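Local coordinates for protein N-terminal acetyltransferase B complex subunit MDM20 (Candida albicans, PDB 5K04) that serves as the non-catalytic subunit of the NatB N-terminal acetyltransferase complex, binding the NAT3 subunit and probably acting as its helical scaffold, at residues L144-Q158 and F484-I496. Numbering follows the deposited sequence.
Sequences LHTLWYAFSFHLLLQ and FDNGVFNKLEGFI
Phe151 swings its ring trans to the main-chain nitrogen (chi1 -175°), which carries it into a hole lined by Phe484, Phe489, Leu492 and Glu493, while Phe489 takes the rotamer trans to its carbonyl carbon and brings CD1 over one face of that ring, 3.6 Å from CG of Phe151. The two side chains run antiparallel past one another and their rings meet obliquely. CE2 of Phe151 comes 3.7 Å from CB of Leu492. One turn earlier, CD1 of Phe484 points its ring edge at the face of the five-membered ring of Trp148, 3.6 Å from CD1 of Trp148, a T-shaped pair with planes at 88°. In the indole plane, NE1 of Trp148 donates to the carbonyl O of Phe484 at 2.8 Å, approaching from above the carbonyl plane. Gly487 N reaches the same oxygen from the opposite face, within the Schellman motif that ends helix 456-485. The contact joins helix 143-157 to the turn between helices 456-485 and 489-503 in an all-helical chain, consistent with a TPR-like superhelix; nearby, NZ of Lys491 and the backbone O of Asn490 hydrogen-bond to Phe7 O and Gln8 NE2 of the NAT3 chain. Further along, NE2 of His154 donates to OE1 of Glu493 at 2.7 Å, nearly straight (163°); the oxygen lies in the imidazole plane, whereas the nitrogen stands above the carboxylate plane. Leu155 and Ile496 meet tip to tip, their CD1 atoms 4.0 Å apart.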
# COMPACT_ATOMS: atom_id res chain seq x y z
N LEU A 144 2.94 -9.71 30.79
CA LEU A 144 2.58 -9.10 29.51
C LEU A 144 2.90 -7.61 29.51
O LEU A 144 3.49 -7.09 28.55
CB LEU A 144 1.10 -9.33 29.23
CG LEU A 144 0.61 -8.75 27.88
CD1 LEU A 144 1.40 -9.33 26.73
CD2 LEU A 144 -0.86 -8.98 27.66
N HIS A 145 2.51 -6.90 30.58
CA HIS A 145 2.73 -5.46 30.67
C HIS A 145 4.21 -5.11 30.73
O HIS A 145 4.63 -4.08 30.20
CB HIS A 145 1.99 -4.88 31.88
CG HIS A 145 0.51 -4.97 31.75
ND1 HIS A 145 -0.35 -4.76 32.81
CD2 HIS A 145 -0.27 -5.27 30.68
CE1 HIS A 145 -1.59 -4.94 32.40
NE2 HIS A 145 -1.57 -5.24 31.12
N THR A 146 5.01 -5.96 31.39
CA THR A 146 6.46 -5.73 31.38
C THR A 146 7.01 -5.85 29.96
O THR A 146 7.88 -5.07 29.54
CB THR A 146 7.13 -6.72 32.33
OG1 THR A 146 6.56 -6.57 33.64
CG2 THR A 146 8.62 -6.45 32.40
N LEU A 147 6.49 -6.81 29.20
CA LEU A 147 6.90 -6.99 27.81
C LEU A 147 6.53 -5.77 26.98
O LEU A 147 7.33 -5.29 26.17
CB LEU A 147 6.27 -8.26 27.24
CG LEU A 147 6.83 -9.55 27.82
CD1 LEU A 147 5.86 -10.72 27.70
CD2 LEU A 147 8.12 -9.88 27.08
N TRP A 148 5.29 -5.28 27.14
CA TRP A 148 4.84 -4.05 26.49
C TRP A 148 5.84 -2.92 26.71
O TRP A 148 6.34 -2.30 25.77
CB TRP A 148 3.47 -3.64 27.05
CG TRP A 148 2.33 -4.51 26.60
CD1 TRP A 148 2.41 -5.66 25.87
CD2 TRP A 148 0.92 -4.27 26.82
NE1 TRP A 148 1.14 -6.16 25.63
CE2 TRP A 148 0.21 -5.32 26.20
CE3 TRP A 148 0.20 -3.27 27.49
CZ2 TRP A 148 -1.18 -5.41 26.24
CZ3 TRP A 148 -1.19 -3.35 27.52
CH2 TRP A 148 -1.86 -4.42 26.90
N TYR A 149 6.12 -2.66 27.99
CA TYR A 149 7.02 -1.58 28.38
C TYR A 149 8.39 -1.75 27.73
O TYR A 149 8.92 -0.80 27.14
CB TYR A 149 7.10 -1.57 29.90
CG TYR A 149 7.78 -0.39 30.52
CD1 TYR A 149 7.76 0.85 29.88
CD2 TYR A 149 8.43 -0.51 31.75
CE1 TYR A 149 8.38 1.95 30.46
CE2 TYR A 149 9.05 0.60 32.34
CZ TYR A 149 9.02 1.83 31.68
OH TYR A 149 9.64 2.93 32.24
N ALA A 150 8.93 -2.97 27.78
CA ALA A 150 10.23 -3.28 27.17
C ALA A 150 10.20 -3.10 25.67
O ALA A 150 11.10 -2.49 25.07
CB ALA A 150 10.63 -4.72 27.51
N PHE A 151 9.17 -3.65 25.02
CA PHE A 151 9.04 -3.49 23.58
C PHE A 151 8.92 -2.02 23.19
O PHE A 151 9.45 -1.61 22.15
CB PHE A 151 7.83 -4.30 23.09
CG PHE A 151 7.67 -4.31 21.60
CD1 PHE A 151 8.59 -4.96 20.79
CD2 PHE A 151 6.60 -3.65 21.01
CE1 PHE A 151 8.43 -4.96 19.41
CE2 PHE A 151 6.44 -3.66 19.64
CZ PHE A 151 7.36 -4.31 18.84
N SER A 152 8.27 -1.22 24.04
CA SER A 152 8.09 0.20 23.75
C SER A 152 9.43 0.94 23.74
O SER A 152 9.52 2.00 23.11
CB SER A 152 7.13 0.84 24.76
OG SER A 152 7.71 0.93 26.06
N PHE A 153 10.45 0.41 24.41
CA PHE A 153 11.77 1.03 24.37
C PHE A 153 12.45 0.81 23.04
O PHE A 153 13.16 1.69 22.54
CB PHE A 153 12.66 0.50 25.50
CG PHE A 153 12.40 1.14 26.81
CD1 PHE A 153 12.77 2.46 27.03
CD2 PHE A 153 11.76 0.45 27.83
CE1 PHE A 153 12.51 3.08 28.26
CE2 PHE A 153 11.50 1.05 29.05
CZ PHE A 153 11.88 2.37 29.27
N HIS A 154 12.23 -0.36 22.45
CA HIS A 154 12.65 -0.60 21.07
C HIS A 154 11.95 0.34 20.10
O HIS A 154 12.59 0.89 19.20
CB HIS A 154 12.35 -2.04 20.68
CG HIS A 154 12.37 -2.26 19.21
ND1 HIS A 154 13.53 -2.14 18.46
CD2 HIS A 154 11.39 -2.56 18.33
CE1 HIS A 154 13.25 -2.37 17.19
NE2 HIS A 154 11.96 -2.63 17.09
N LEU A 155 10.63 0.51 20.26
CA LEU A 155 9.88 1.44 19.41
C LEU A 155 10.48 2.83 19.46
O LEU A 155 10.66 3.48 18.42
CB LEU A 155 8.42 1.49 19.85
CG LEU A 155 7.59 0.23 19.62
CD1 LEU A 155 6.14 0.54 19.99
CD2 LEU A 155 7.70 -0.28 18.16
N LEU A 156 10.82 3.30 20.68
CA LEU A 156 11.43 4.62 20.85
C LEU A 156 12.79 4.68 20.17
O LEU A 156 13.11 5.66 19.50
CB LEU A 156 11.61 4.92 22.34
CG LEU A 156 10.45 5.46 23.14
CD1 LEU A 156 10.85 5.53 24.62
CD2 LEU A 156 10.05 6.84 22.61
N LEU A 157 13.60 3.63 20.36
CA LEU A 157 14.92 3.56 19.74
C LEU A 157 14.86 3.70 18.23
O LEU A 157 15.87 4.03 17.60
CB LEU A 157 15.59 2.24 20.10
CG LEU A 157 16.20 2.19 21.49
CD1 LEU A 157 16.59 0.77 21.86
CD2 LEU A 157 17.39 3.12 21.52
N GLN A 158 13.69 3.44 17.63
CA GLN A 158 13.50 3.52 16.20
C GLN A 158 13.19 4.94 15.75
O GLN A 158 12.67 5.14 14.65
CB GLN A 158 12.39 2.56 15.74
CG GLN A 158 12.62 1.10 16.07
CD GLN A 158 13.99 0.66 15.70
OE1 GLN A 158 14.81 0.31 16.55
NE2 GLN A 158 14.30 0.75 14.42
N PHE A 484 -0.89 -6.65 20.73
CA PHE A 484 -0.36 -6.42 22.07
C PHE A 484 -0.97 -7.38 23.09
O PHE A 484 -0.24 -7.94 23.92
CB PHE A 484 -0.62 -4.97 22.49
CG PHE A 484 0.47 -4.00 22.09
CD1 PHE A 484 1.59 -3.82 22.90
CD2 PHE A 484 0.36 -3.24 20.94
CE1 PHE A 484 2.58 -2.92 22.55
CE2 PHE A 484 1.35 -2.34 20.57
CZ PHE A 484 2.47 -2.18 21.38
N ASP A 485 -2.30 -7.58 23.05
CA ASP A 485 -2.96 -8.44 24.03
C ASP A 485 -2.43 -9.86 23.96
O ASP A 485 -2.22 -10.52 24.99
CB ASP A 485 -4.47 -8.46 23.81
CG ASP A 485 -5.17 -7.25 24.39
OD1 ASP A 485 -4.48 -6.38 24.99
OD2 ASP A 485 -6.40 -7.17 24.24
N ASN A 486 -2.28 -10.38 22.75
CA ASN A 486 -1.47 -11.56 22.57
C ASN A 486 0.02 -11.83 22.60
O ASN A 486 0.47 -12.91 22.24
CB ASN A 486 -1.96 -12.34 21.35
CG ASN A 486 -3.48 -12.63 21.44
OD1 ASN A 486 -3.89 -13.65 22.00
ND2 ASN A 486 -4.30 -11.72 20.93
N GLY A 487 0.81 -10.86 22.92
CA GLY A 487 2.19 -11.25 22.68
C GLY A 487 2.99 -11.35 21.41
O GLY A 487 4.01 -12.03 21.38
N VAL A 488 2.50 -10.72 20.33
CA VAL A 488 3.02 -11.01 19.00
C VAL A 488 3.97 -9.90 18.57
O VAL A 488 3.76 -9.23 17.55
CB VAL A 488 1.87 -11.19 18.00
CG1 VAL A 488 2.32 -12.08 16.85
CG2 VAL A 488 0.67 -11.81 18.70
N PHE A 489 5.04 -9.73 19.35
CA PHE A 489 5.99 -8.64 19.13
C PHE A 489 6.75 -8.81 17.81
O PHE A 489 7.17 -7.81 17.21
CB PHE A 489 6.92 -8.56 20.33
CG PHE A 489 6.18 -8.45 21.65
CD1 PHE A 489 5.60 -7.26 22.02
CD2 PHE A 489 6.03 -9.54 22.47
CE1 PHE A 489 4.89 -7.15 23.19
CE2 PHE A 489 5.34 -9.45 23.64
CZ PHE A 489 4.77 -8.25 24.01
N ASN A 490 6.92 -10.06 17.35
CA ASN A 490 7.37 -10.46 16.01
C ASN A 490 6.77 -9.65 14.86
O ASN A 490 7.39 -9.51 13.80
CB ASN A 490 7.01 -11.94 15.74
CG ASN A 490 8.15 -12.84 16.02
OD1 ASN A 490 9.29 -12.39 16.08
ND2 ASN A 490 7.88 -14.12 16.18
N LYS A 491 5.53 -9.18 15.04
CA LYS A 491 4.73 -8.61 13.97
C LYS A 491 4.22 -7.23 14.30
O LYS A 491 3.67 -6.57 13.40
CB LYS A 491 3.53 -9.51 13.68
CG LYS A 491 3.85 -10.99 13.50
CD LYS A 491 4.73 -11.24 12.26
CE LYS A 491 4.81 -12.75 11.93
NZ LYS A 491 5.87 -13.04 10.91
N LEU A 492 4.36 -6.79 15.55
CA LEU A 492 3.69 -5.58 16.02
C LEU A 492 4.18 -4.34 15.28
O LEU A 492 3.38 -3.52 14.82
CB LEU A 492 3.92 -5.41 17.52
CG LEU A 492 2.71 -5.79 18.37
CD1 LEU A 492 2.97 -5.54 19.85
CD2 LEU A 492 1.46 -5.01 17.87
N GLU A 493 5.51 -4.19 15.19
CA GLU A 493 6.09 -3.03 14.51
C GLU A 493 5.52 -2.88 13.10
O GLU A 493 5.29 -1.76 12.63
CB GLU A 493 7.61 -3.16 14.47
CG GLU A 493 8.31 -1.91 14.02
CD GLU A 493 9.78 -1.83 14.47
OE1 GLU A 493 10.35 -2.85 14.94
OE2 GLU A 493 10.36 -0.73 14.34
N GLY A 494 5.30 -4.01 12.40
CA GLY A 494 4.73 -3.96 11.07
C GLY A 494 3.26 -3.55 11.06
O GLY A 494 2.81 -2.89 10.13
N PHE A 495 2.50 -3.94 12.09
CA PHE A 495 1.13 -3.43 12.22
C PHE A 495 1.14 -1.92 12.41
O PHE A 495 0.38 -1.19 11.76
CB PHE A 495 0.40 -4.08 13.40
CG PHE A 495 0.17 -5.55 13.27
CD1 PHE A 495 0.35 -6.21 12.06
CD2 PHE A 495 -0.24 -6.29 14.36
CE1 PHE A 495 0.12 -7.57 11.95
CE2 PHE A 495 -0.47 -7.66 14.26
CZ PHE A 495 -0.28 -8.29 13.06
N ILE A 496 1.99 -1.45 13.32
CA ILE A 496 2.05 -0.03 13.65
C ILE A 496 2.48 0.77 12.43
O ILE A 496 1.85 1.79 12.08
CB ILE A 496 2.99 0.18 14.85
CG1 ILE A 496 2.39 -0.46 16.10
CG2 ILE A 496 3.31 1.65 15.05
CD1 ILE A 496 3.39 -0.63 17.26